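Local structure of peptidoglycan-N-acetylglucosamine deacetylase BC_1960 (Bacillus cereus, 5O6Y) at residues A24-D29 / G167-Q172; A13-Y18 / Q140-T145. The protein removes the acetyl group from N-acetylglucosamine residues of peptidoglycan, and of soluble chitin substrates, in a zinc-dependent hydrolysis. One frame throughout, in Å; residues are numbered along the deposited sequence.

Contact 1 pairs two neighbouring parallel strands deep in the molecule, its centre about 5 Å from the centre of the chain, whereas the centre of contact 2 lies about 11 Å out, at the surface. Their centres are about 8 Å apart, and segment 167-172 joins them: V169 O lies 2.9 Å from S142 N, a probable hydrogen bond, and strand 143-144 is its neighbour in the same sheet. Both contacts also reach the hydroxamate ligand 5YA, at different parts of the molecule. D28 and D29 of contact 1 meet its hydroxamate head, beside the zinc ion, while W141 and D144 of contact 2 line its aromatic part.

Contact 1: residues A24-D29 / G167-Q172; sequences ALTFDD and GSVILQ. With 5YA (4-naphthalen-1-yl-~{N}-oxidanyl-benzamide), chain C.
T26 grips I170 twice. Its OG1 donates to I170 O at 2.6 Å, and its backbone N reaches the same oxygen from the opposite face of the carbonyl plane. The hydroxyl can do this because chi1 of 69° sets OG1 between the backbone N and the carbonyl carbon; OG1 is also hydrogen-bonded to R117. Further backbone bonds, A24 N to S168 O, I170 N to A24 O, Q172 N to T26 O and D28 N to Q172 O, complete the pairing. A buried water lies between T26 O and Q172 OE1, 3.1 Å from OE1.

On the face carrying L25, F27, I170 and Q172, the Q172 side chain runs alongside the F27 ring, its amide plane turned 40° from the ring and OE1 3.4 Å from F27 CE2. NE2 of that amide is held by S183. L25 CD2 packs against I170 CD1 at 3.9 Å, the two side chains pointing the same way. L171, on the face of A24, T26 and V169, crosses the D28 side chain at about a right angle and brings CD1 to 3.6 Å from D28 OD2. That OD2 also faces 5YA, 2.8 Å from its O1, while D28 OD1 forms a salt bridge with R117.

The strand axes run parallel within 29°, 4.9 Å apart at closest approach, in the parallel sheet of the NodB-type deacetylase fold. Strand 22-28 carries D28, the predicted proton acceptor, and is followed by D29, whose OD1 joins H79 and H83 on the zinc ion.

Contact 2: residues A13-Y18 / Q140-T145; sequences AFSGPY and QWSVDT. With 5YA (4-naphthalen-1-yl-~{N}-oxidanyl-benzamide), chain C.
A13 and Q140 supply the main polar link: Q140 N donates to A13 O at 2.9 Å, with 162° at the hydrogen. In one of its two conformers S142 makes a second, weak bond, from OG to F14 O at 3.1 Å; its hydroxyl then sits against F14 and S15. The amide end of Q140 turns elsewhere, its NE2 bonding to G121 O and Y12 OH.

Apolar contact is carried by the F14 ring and the aliphatic part of Q140, which lie side by side and point the same way. CD1 of the ring is 3.6 Å from Q140 CB, while CE1 is 3.7 Å from Q140 CG. Ring and amide planes differ by 24°, and W141 O meets the ring in its plane, at the edge.

The backbone pairing prolongs the parallel alignment of strands 12-13 and 137-139 in the three-stranded sheet; beyond it, segment 140-145 passes over to strand 143-144 in the larger sheet of the deacetylase fold.

As for the ligand, W141 points away from segment 13-18, toward 5YA. With chi1 of 63°, it places its indole in the pocket, where CH2 comes to 3.4 Å from C12 of 5YA, obliquely to the indole. Separately, D144 OD1 approaches C2 of the naphthyl group at 3.3 Å and weakly accepts a bond from W141 NE1.

Contact 1: residues A24-D29 / G167-Q172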
loop_
_atom_site.group_PDB
_atom_site.type_symbol
_atom_site.label_atom_id
_atom_site.label_comp_id
_atom_site.label_asym_id
_atom_site.label_seq_id
_atom_site.Cartn_x
_atom_site.Cartn_y
_atom_site.Cartn_z
ATOM N N ALA B 24 0.742 9.877 -1.991
ATOM C CA ALA B 24 0.626 8.828 -0.985
ATOM C C ALA B 24 1.702 7.778 -1.208
ATOM O O ALA B 24 1.758 7.163 -2.277
ATOM C CB ALA B 24 -0.762 8.181 -1.022
ATOM N N LEU B 25 2.546 7.572 -0.199
ATOM C CA LEU B 25 3.511 6.481 -0.201
ATOM C C LEU B 25 2.843 5.217 0.326
ATOM O O LEU B 25 2.127 5.263 1.331
ATOM C CB LEU B 25 4.730 6.828 0.655
ATOM C CG LEU B 25 5.748 7.825 0.096
ATOM C CD1 LEU B 25 6.719 8.247 1.186
ATOM C CD2 LEU B 25 6.498 7.222 -1.079
ATOM N N THR B 26 3.067 4.096 -0.359
ATOM C CA THR B 26 2.515 2.811 0.044
ATOM C C THR B 26 3.606 1.748 0.009
ATOM O O THR B 26 4.558 1.839 -0.770
ATOM C CB THR B 26 1.341 2.371 -0.853
ATOM O OG1 THR B 26 1.826 2.051 -2.161
ATOM C CG2 THR B 26 0.296 3.474 -0.959
ATOM N N PHE B 27 3.452 0.733 0.860
ATOM C CA PHE B 27 4.436 -0.336 0.989
ATOM C C PHE B 27 3.725 -1.678 1.069
ATOM O O PHE B 27 2.793 -1.843 1.861
ATOM C CB PHE B 27 5.320 -0.130 2.226
ATOM C CG PHE B 27 6.098 1.153 2.206
ATOM C CD1 PHE B 27 5.601 2.290 2.818
ATOM C CD2 PHE B 27 7.327 1.223 1.569
ATOM C CE1 PHE B 27 6.313 3.471 2.798
ATOM C CE2 PHE B 27 8.044 2.403 1.545
ATOM C CZ PHE B 27 7.537 3.528 2.160
ATOM N N ASP B 28 4.174 -2.632 0.262
ATOM C CA ASP B 28 3.557 -3.946 0.169
ATOM C C ASP B 28 4.481 -5.025 0.718
ATOM O O ASP B 28 5.678 -4.808 0.928
ATOM C CB ASP B 28 3.196 -4.282 -1.280
ATOM C CG ASP B 28 2.022 -3.482 -1.794
ATOM O OD1 ASP B 28 1.677 -2.449 -1.179
ATOM O OD2 ASP B 28 1.437 -3.898 -2.814
ATOM N N ASP B 29 3.892 -6.200 0.946
ATOM C CA ASP B 29 4.516 -7.468 1.313
ATOM C C ASP B 29 4.990 -7.506 2.765
ATOM O O ASP B 29 5.430 -8.563 3.218
ATOM C CB ASP B 29 5.697 -7.849 0.400
ATOM C CG ASP B 29 5.274 -8.052 -1.040
ATOM O OD1 ASP B 29 4.061 -7.960 -1.318
ATOM O OD2 ASP B 29 6.151 -8.302 -1.893
ATOM N N GLY B 167 -1.766 13.646 -6.626
ATOM C CA GLY B 167 -2.613 12.474 -6.551
ATOM C C GLY B 167 -1.914 11.154 -6.791
ATOM O O GLY B 167 -2.585 10.117 -6.824
ATOM N N SER B 168 -0.594 11.156 -6.951
ATOM C CA SER B 168 0.126 9.930 -7.257
ATOM C C SER B 168 0.087 8.955 -6.085
ATOM O O SER B 168 0.094 9.347 -4.914
ATOM C CB SER B 168 1.577 10.238 -7.625
ATOM O OG SER B 168 1.664 10.831 -8.909
ATOM N N VAL B 169 0.041 7.668 -6.419
ATOM C CA VAL B 169 0.111 6.579 -5.452
ATOM C C VAL B 169 1.375 5.793 -5.766
ATOM O O VAL B 169 1.443 5.094 -6.785
ATOM C CB VAL B 169 -1.130 5.680 -5.503
ATOM C CG1 VAL B 169 -0.990 4.521 -4.523
ATOM C CG2 VAL B 169 -2.382 6.493 -5.210
ATOM N N ILE B 170 2.372 5.908 -4.901
ATOM C CA ILE B 170 3.692 5.338 -5.147
ATOM C C ILE B 170 3.769 3.964 -4.498
ATOM O O ILE B 170 3.324 3.775 -3.360
ATOM C CB ILE B 170 4.795 6.278 -4.623
ATOM C CG1 ILE B 170 4.560 7.698 -5.149
ATOM C CG2 ILE B 170 6.161 5.778 -5.043
ATOM C CD1 ILE B 170 5.481 8.740 -4.554
ATOM N N LEU B 171 4.336 2.999 -5.223
ATOM C CA LEU B 171 4.411 1.611 -4.782
ATOM C C LEU B 171 5.851 1.254 -4.440
ATOM O O LEU B 171 6.740 1.353 -5.293
ATOM C CB LEU B 171 3.875 0.666 -5.858
ATOM C CG LEU B 171 4.145 -0.827 -5.643
ATOM C CD1 LEU B 171 3.458 -1.336 -4.383
ATOM C CD2 LEU B 171 3.712 -1.635 -6.856
ATOM N N GLN B 172 6.073 0.834 -3.197
ATOM C CA GLN B 172 7.342 0.272 -2.758
ATOM C C GLN B 172 7.068 -1.031 -2.017
ATOM O O GLN B 172 5.918 -1.387 -1.749
ATOM C CB GLN B 172 8.122 1.258 -1.878
ATOM C CG GLN B 172 8.628 2.480 -2.630
ATOM C CD GLN B 172 9.370 3.458 -1.740
ATOM O OE1 GLN B 172 8.767 4.345 -1.136
ATOM N NE2 GLN B 172 10.686 3.302 -1.657
HETATM C C1 5YA C . 5.149 -4.226 -12.810
HETATM C C2 5YA C . 4.872 -4.414 -11.452
HETATM C C3 5YA C . 4.447 -5.654 -10.978
HETATM C C4 5YA C . 4.290 -6.745 -11.882
HETATM C C5 5YA C . 4.573 -6.553 -13.265
HETATM C C6 5YA C . 5.008 -5.272 -13.720
HETATM C C7 5YA C . 3.856 -8.024 -11.424
HETATM C C8 5YA C . 3.712 -9.071 -12.330
HETATM O O1 5YA C . 2.710 -5.508 -4.712
HETATM C C9 5YA C . 3.990 -8.882 -13.689
HETATM C C10 5YA C . 4.417 -7.646 -14.168
HETATM C C11 5YA C . 4.152 -5.844 -9.532
HETATM C C12 5YA C . 2.890 -5.545 -9.045
HETATM C C13 5YA C . 2.604 -5.719 -7.701
HETATM N N1 5YA C . 3.615 -7.541 -4.819
HETATM C C14 5YA C . 3.583 -6.194 -6.846
HETATM C C15 5YA C . 4.847 -6.494 -7.333
HETATM C C16 5YA C . 5.132 -6.320 -8.676
HETATM C C17 5YA C . 3.269 -6.388 -5.364
HETATM O O2 5YA C . 3.357 -7.793 -3.462
HETATM O O HOH W 1 5.718 3.923 -1.569
#

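Contact 2: residues A13-Y18 / Q140-T145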
loop_
_atom_site.group_PDB
_atom_site.type_symbol
_atom_site.label_atom_id
_atom_site.label_comp_id
_atom_site.label_asym_id
_atom_site.label_seq_id
_atom_site.Cartn_x
_atom_site.Cartn_y
_atom_site.Cartn_z
ATOM N N ALA B 13 -9.532 2.570 -7.666
ATOM C CA ALA B 13 -8.825 3.746 -8.145
ATOM C C ALA B 13 -7.345 3.436 -8.312
ATOM O O ALA B 13 -6.807 2.510 -7.698
ATOM C CB ALA B 13 -9.006 4.937 -7.196
ATOM N N PHE B 14 -6.697 4.234 -9.160
ATOM C CA PHE B 14 -5.258 4.180 -9.370
ATOM C C PHE B 14 -4.512 5.352 -8.752
ATOM O O PHE B 14 -3.337 5.208 -8.411
ATOM C CB PHE B 14 -4.937 4.134 -10.870
ATOM C CG PHE B 14 -5.418 2.889 -11.559
ATOM C CD1 PHE B 14 -4.555 1.830 -11.783
ATOM C CD2 PHE B 14 -6.731 2.780 -11.986
ATOM C CE1 PHE B 14 -4.994 0.681 -12.416
ATOM C CE2 PHE B 14 -7.178 1.635 -12.618
ATOM C CZ PHE B 14 -6.308 0.583 -12.834
ATOM N N SER B 15 -5.166 6.503 -8.600
ATOM C CA SER B 15 -4.523 7.706 -8.091
ATOM C C SER B 15 -5.573 8.557 -7.386
ATOM O O SER B 15 -6.750 8.196 -7.323
ATOM C CB SER B 15 -3.835 8.480 -9.221
ATOM O OG SER B 15 -4.743 8.784 -10.267
ATOM N N GLY B 16 -5.139 9.702 -6.865
ATOM C CA GLY B 16 -6.005 10.562 -6.093
ATOM C C GLY B 16 -6.395 11.844 -6.803
ATOM O O GLY B 16 -6.128 12.034 -7.995
ATOM N N PRO B 17 -7.041 12.751 -6.070
ATOM C CA PRO B 17 -7.540 13.989 -6.684
ATOM C C PRO B 17 -6.419 14.840 -7.270
ATOM O O PRO B 17 -5.374 15.046 -6.649
ATOM C CB PRO B 17 -8.236 14.704 -5.520
ATOM C CG PRO B 17 -8.594 13.602 -4.564
ATOM C CD PRO B 17 -7.479 12.608 -4.670
ATOM N N TYR B 18 -6.662 15.350 -8.480
ATOM C CA TYR B 18 -5.663 16.146 -9.184
ATOM C C TYR B 18 -5.502 17.541 -8.594
ATOM O O TYR B 18 -4.459 18.168 -8.801
ATOM C CB TYR B 18 -6.033 16.256 -10.664
ATOM C CG TYR B 18 -7.286 17.068 -10.923
ATOM C CD1 TYR B 18 -7.211 18.429 -11.201
ATOM C CD2 TYR B 18 -8.543 16.476 -10.883
ATOM C CE1 TYR B 18 -8.351 19.176 -11.433
ATOM C CE2 TYR B 18 -9.690 17.216 -11.116
ATOM C CZ TYR B 18 -9.586 18.565 -11.391
ATOM O OH TYR B 18 -10.719 19.311 -11.623
ATOM N N GLN B 140 -4.884 0.569 -6.607
ATOM C CA GLN B 140 -3.677 0.120 -7.284
ATOM C C GLN B 140 -2.564 1.130 -7.032
ATOM O O GLN B 140 -2.325 1.516 -5.885
ATOM C CB GLN B 140 -3.927 -0.062 -8.784
ATOM C CG GLN B 140 -5.106 -0.972 -9.127
ATOM C CD GLN B 140 -4.786 -2.456 -9.000
ATOM O OE1 GLN B 140 -3.745 -2.841 -8.466
ATOM N NE2 GLN B 140 -5.686 -3.296 -9.498
ATOM N N TRP B 141 -1.892 1.577 -8.090
ATOM C CA TRP B 141 -0.817 2.548 -7.940
ATOM C C TRP B 141 -0.612 3.271 -9.264
ATOM O O TRP B 141 -0.999 2.781 -10.326
ATOM C CB TRP B 141 0.483 1.878 -7.482
ATOM C CG TRP B 141 1.027 0.882 -8.461
ATOM C CD1 TRP B 141 1.949 1.114 -9.440
ATOM C CD2 TRP B 141 0.681 -0.505 -8.555
ATOM N NE1 TRP B 141 2.199 -0.043 -10.138
ATOM C CE2 TRP B 141 1.433 -1.051 -9.614
ATOM C CE3 TRP B 141 -0.191 -1.338 -7.847
ATOM C CZ2 TRP B 141 1.339 -2.391 -9.982
ATOM C CZ3 TRP B 141 -0.283 -2.668 -8.214
ATOM C CH2 TRP B 141 0.477 -3.181 -9.273
ATOM N N SER B 142 0.012 4.449 -9.179
ATOM C CA SER B 142 0.294 5.269 -10.350
ATOM C C SER B 142 1.777 5.433 -10.644
ATOM O O SER B 142 2.126 5.822 -11.762
ATOM C CB SER B 142 -0.329 6.663 -10.192
ATOM O OG SER B 142 -1.671 6.675 -10.643
ATOM N N VAL B 143 2.652 5.163 -9.676
ATOM C CA VAL B 143 4.094 5.294 -9.852
ATOM C C VAL B 143 4.746 4.021 -9.328
ATOM O O VAL B 143 4.595 3.682 -8.148
ATOM C CB VAL B 143 4.660 6.528 -9.128
ATOM C CG1 VAL B 143 6.156 6.651 -9.387
ATOM C CG2 VAL B 143 3.935 7.792 -9.565
ATOM N N ASP B 144 5.467 3.320 -10.201
ATOM C CA ASP B 144 6.117 2.058 -9.863
ATOM C C ASP B 144 7.613 2.304 -9.715
ATOM O O ASP B 144 8.292 2.632 -10.695
ATOM C CB ASP B 144 5.846 1.001 -10.931
ATOM C CG ASP B 144 6.054 -0.413 -10.420
ATOM O OD1 ASP B 144 5.169 -1.264 -10.648
ATOM O OD2 ASP B 144 7.091 -0.671 -9.772
ATOM N N THR B 145 8.127 2.136 -8.497
ATOM C CA THR B 145 9.557 2.274 -8.257
ATOM C C THR B 145 10.358 1.070 -8.732
ATOM O O THR B 145 11.592 1.137 -8.720
ATOM C CB THR B 145 9.831 2.494 -6.767
ATOM O OG1 THR B 145 9.598 1.273 -6.052
ATOM C CG2 THR B 145 8.926 3.577 -6.211
HETATM C C1 5YA C . 5.149 -4.226 -12.810
HETATM C C2 5YA C . 4.872 -4.414 -11.452
HETATM C C3 5YA C . 4.447 -5.654 -10.978
HETATM C C4 5YA C . 4.290 -6.745 -11.882
HETATM C C5 5YA C . 4.573 -6.553 -13.265
HETATM C C6 5YA C . 5.008 -5.272 -13.720
HETATM C C7 5YA C . 3.856 -8.024 -11.424
HETATM C C8 5YA C . 3.712 -9.071 -12.330
HETATM O O1 5YA C . 2.710 -5.508 -4.712
HETATM C C9 5YA C . 3.990 -8.882 -13.689
HETATM C C10 5YA C . 4.417 -7.646 -14.168
HETATM C C11 5YA C . 4.152 -5.844 -9.532
HETATM C C12 5YA C . 2.890 -5.545 -9.045
HETATM C C13 5YA C . 2.604 -5.719 -7.701
HETATM N N1 5YA C . 3.615 -7.541 -4.819
HETATM C C14 5YA C . 3.583 -6.194 -6.846
HETATM C C15 5YA C . 4.847 -6.494 -7.333
HETATM C C16 5YA C . 5.132 -6.320 -8.676
HETATM C C17 5YA C . 3.269 -6.388 -5.364
HETATM O O2 5YA C . 3.357 -7.793 -3.462
#